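Long-range contact in protein (l-alanine dehydrogenase) (Phormidium lapideum, PDB 1PJC), which catalyses the reversible, NAD-dependent oxidative deamination of L-alanine to pyruvate and ammonium: residues 32-37 / 55-61. Residues are numbered along the deposited sequence; the frame is centred on the assembly and turned at random.
Sequences TVFIET and AQVVPSA
Val33 and Ile35 of strand 32-36 face strand 56-58 with their backbone polar groups, and the two strands run parallel at a crossing angle of -35°. Val33 O accepts from Gln56 N at 2.8 Å, and Ile35 N donates to Gln56 O. Farther along, Val58 N reaches Ile35 O from above the carbonyl plane. Val58 O accepts twice from Thr37, from its N at 2.8 Å and from its OG1 at 2.9 Å; the hydroxyl lies beside its own backbone N (chi1 -40°), which lets one residue grip this carbonyl with both donors. Phe34 CA and Glu36 CA add CA-H...O contacts to the same two carbonyls, Gln56 O and Val58 O. A weak hydrogen bond runs from Thr32 OG1 to Gln56 OE1.

Among the side chains, Phe34 and Gln56 run alongside each other in the same direction, ring and amide planes 26° apart, with Phe34 CE2 3.6 Å from Gln56 CG. Val58 CG1 meets the edge of that ring and Phe34 CB. Beyond it on this face, the extended Glu36 chain carries OE1 to 3.6 Å from Ala61 CB; the same oxygen is hydrogen-bonded to Lys7 N. With an alanine here, Lys7 N would probably lose this acceptor and a gap would open beside Ala61. On the other face Ile35 CG2 packs on Ala55 CB at 3.7 Å.

The pair closes a beta-alpha-beta unit of the N-terminal domain's Rossmann-like sheet, in which strand 56-58 is outermost within the chain and strand 2-5 flanks strand 32-36 on its other side. The connecting helix 47-53 covers Ile35 and Val57, while helix 61-65, with Ser60 at its N-cap and Ser60 OG hydrogen-bonded to Asp63, packs against Val58 on the Phe34 face.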
loop_
_atom_site.group_PDB
_atom_site.type_symbol
_atom_site.label_atom_id
_atom_site.label_comp_id
_atom_site.label_asym_id
_atom_site.label_seq_id
_atom_site.Cartn_x
_atom_site.Cartn_y
_atom_site.Cartn_z
ATOM N N THR A 32 43.497 9.905 16.863
ATOM C CA THR A 32 43.645 11.193 16.209
ATOM C C THR A 32 43.752 11.032 14.697
ATOM O O THR A 32 44.376 10.105 14.190
ATOM C CB THR A 32 44.782 11.998 16.736
ATOM O OG1 THR A 32 44.651 13.335 16.239
ATOM C CG2 THR A 32 46.080 11.422 16.273
ATOM N N VAL A 33 43.131 11.942 13.984
ATOM C CA VAL A 33 43.028 11.803 12.562
ATOM C C VAL A 33 43.543 12.961 11.779
ATOM O O VAL A 33 43.226 14.112 12.053
ATOM C CB VAL A 33 41.566 11.595 12.180
ATOM C CG1 VAL A 33 41.439 11.310 10.709
ATOM C CG2 VAL A 33 40.926 10.470 13.065
ATOM N N PHE A 34 44.303 12.650 10.751
ATOM C CA PHE A 34 44.885 13.672 9.917
ATOM C C PHE A 34 44.351 13.542 8.536
ATOM O O PHE A 34 44.428 12.474 7.922
ATOM C CB PHE A 34 46.390 13.535 9.926
ATOM C CG PHE A 34 46.951 13.442 11.297
ATOM C CD1 PHE A 34 46.852 12.247 12.016
ATOM C CD2 PHE A 34 47.436 14.574 11.933
ATOM C CE1 PHE A 34 47.269 12.165 13.303
ATOM C CE2 PHE A 34 47.871 14.496 13.222
ATOM C CZ PHE A 34 47.783 13.273 13.919
ATOM N N ILE A 35 43.777 14.626 8.051
ATOM C CA ILE A 35 43.190 14.644 6.730
ATOM C C ILE A 35 43.739 15.743 5.837
ATOM O O ILE A 35 43.878 16.902 6.241
ATOM C CB ILE A 35 41.595 14.698 6.776
ATOM C CG1 ILE A 35 41.037 15.364 5.522
ATOM C CG2 ILE A 35 41.129 15.443 7.979
ATOM C CD1 ILE A 35 39.679 14.936 5.192
ATOM N N GLU A 36 44.034 15.373 4.605
ATOM C CA GLU A 36 44.523 16.319 3.654
ATOM C C GLU A 36 43.439 17.301 3.291
ATOM O O GLU A 36 42.277 16.958 3.079
ATOM C CB GLU A 36 45.017 15.599 2.404
ATOM C CG GLU A 36 45.513 16.503 1.340
ATOM C CD GLU A 36 45.898 15.749 0.083
ATOM O OE1 GLU A 36 45.858 14.502 0.096
ATOM O OE2 GLU A 36 46.180 16.406 -0.936
ATOM N N THR A 37 43.847 18.537 3.212
ATOM C CA THR A 37 42.977 19.610 2.842
ATOM C C THR A 37 42.222 19.286 1.582
ATOM O O THR A 37 42.827 18.854 0.562
ATOM C CB THR A 37 43.825 20.834 2.481
ATOM O OG1 THR A 37 44.911 20.937 3.395
ATOM C CG2 THR A 37 43.005 22.046 2.518
ATOM N N ALA A 55 39.326 16.552 13.665
ATOM C CA ALA A 55 40.365 16.201 12.737
ATOM C C ALA A 55 41.403 17.256 12.734
ATOM O O ALA A 55 41.094 18.419 12.919
ATOM C CB ALA A 55 39.798 16.063 11.321
ATOM N N GLN A 56 42.629 16.853 12.429
ATOM C CA GLN A 56 43.712 17.778 12.173
ATOM C C GLN A 56 43.783 17.787 10.647
ATOM O O GLN A 56 43.864 16.734 10.006
ATOM C CB GLN A 56 45.028 17.266 12.758
ATOM C CG GLN A 56 44.835 16.320 13.915
ATOM C CD GLN A 56 45.655 16.702 15.100
ATOM O OE1 GLN A 56 45.552 16.094 16.158
ATOM N NE2 GLN A 56 46.499 17.715 14.929
ATOM N N VAL A 57 43.643 18.959 10.064
ATOM C CA VAL A 57 43.694 19.072 8.628
ATOM C C VAL A 57 45.131 19.330 8.172
ATOM O O VAL A 57 45.709 20.363 8.485
ATOM C CB VAL A 57 42.791 20.203 8.122
ATOM C CG1 VAL A 57 43.123 20.541 6.646
ATOM C CG2 VAL A 57 41.301 19.807 8.276
ATOM N N VAL A 58 45.697 18.380 7.434
ATOM C CA VAL A 58 47.053 18.524 6.927
ATOM C C VAL A 58 47.106 19.037 5.477
ATOM O O VAL A 58 46.277 18.676 4.633
ATOM C CB VAL A 58 47.856 17.253 7.068
ATOM C CG1 VAL A 58 47.872 16.792 8.546
ATOM C CG2 VAL A 58 47.303 16.175 6.126
ATOM N N PRO A 59 48.133 19.833 5.188
ATOM C CA PRO A 59 48.291 20.492 3.889
ATOM C C PRO A 59 48.750 19.632 2.713
ATOM O O PRO A 59 48.692 20.068 1.560
ATOM C CB PRO A 59 49.373 21.544 4.180
ATOM C CG PRO A 59 50.244 20.901 5.285
ATOM C CD PRO A 59 49.423 19.741 5.898
ATOM N N SER A 60 49.266 18.449 2.996
ATOM C CA SER A 60 49.789 17.624 1.935
ATOM C C SER A 60 49.474 16.146 2.101
ATOM O O SER A 60 49.227 15.657 3.234
ATOM C CB SER A 60 51.317 17.832 1.814
ATOM O OG SER A 60 52.024 16.921 2.660
ATOM N N ALA A 61 49.532 15.417 0.978
ATOM C CA ALA A 61 49.304 13.971 1.002
ATOM C C ALA A 61 50.382 13.240 1.801
ATOM O O ALA A 61 50.132 12.169 2.415
ATOM C CB ALA A 61 49.258 13.437 -0.387
#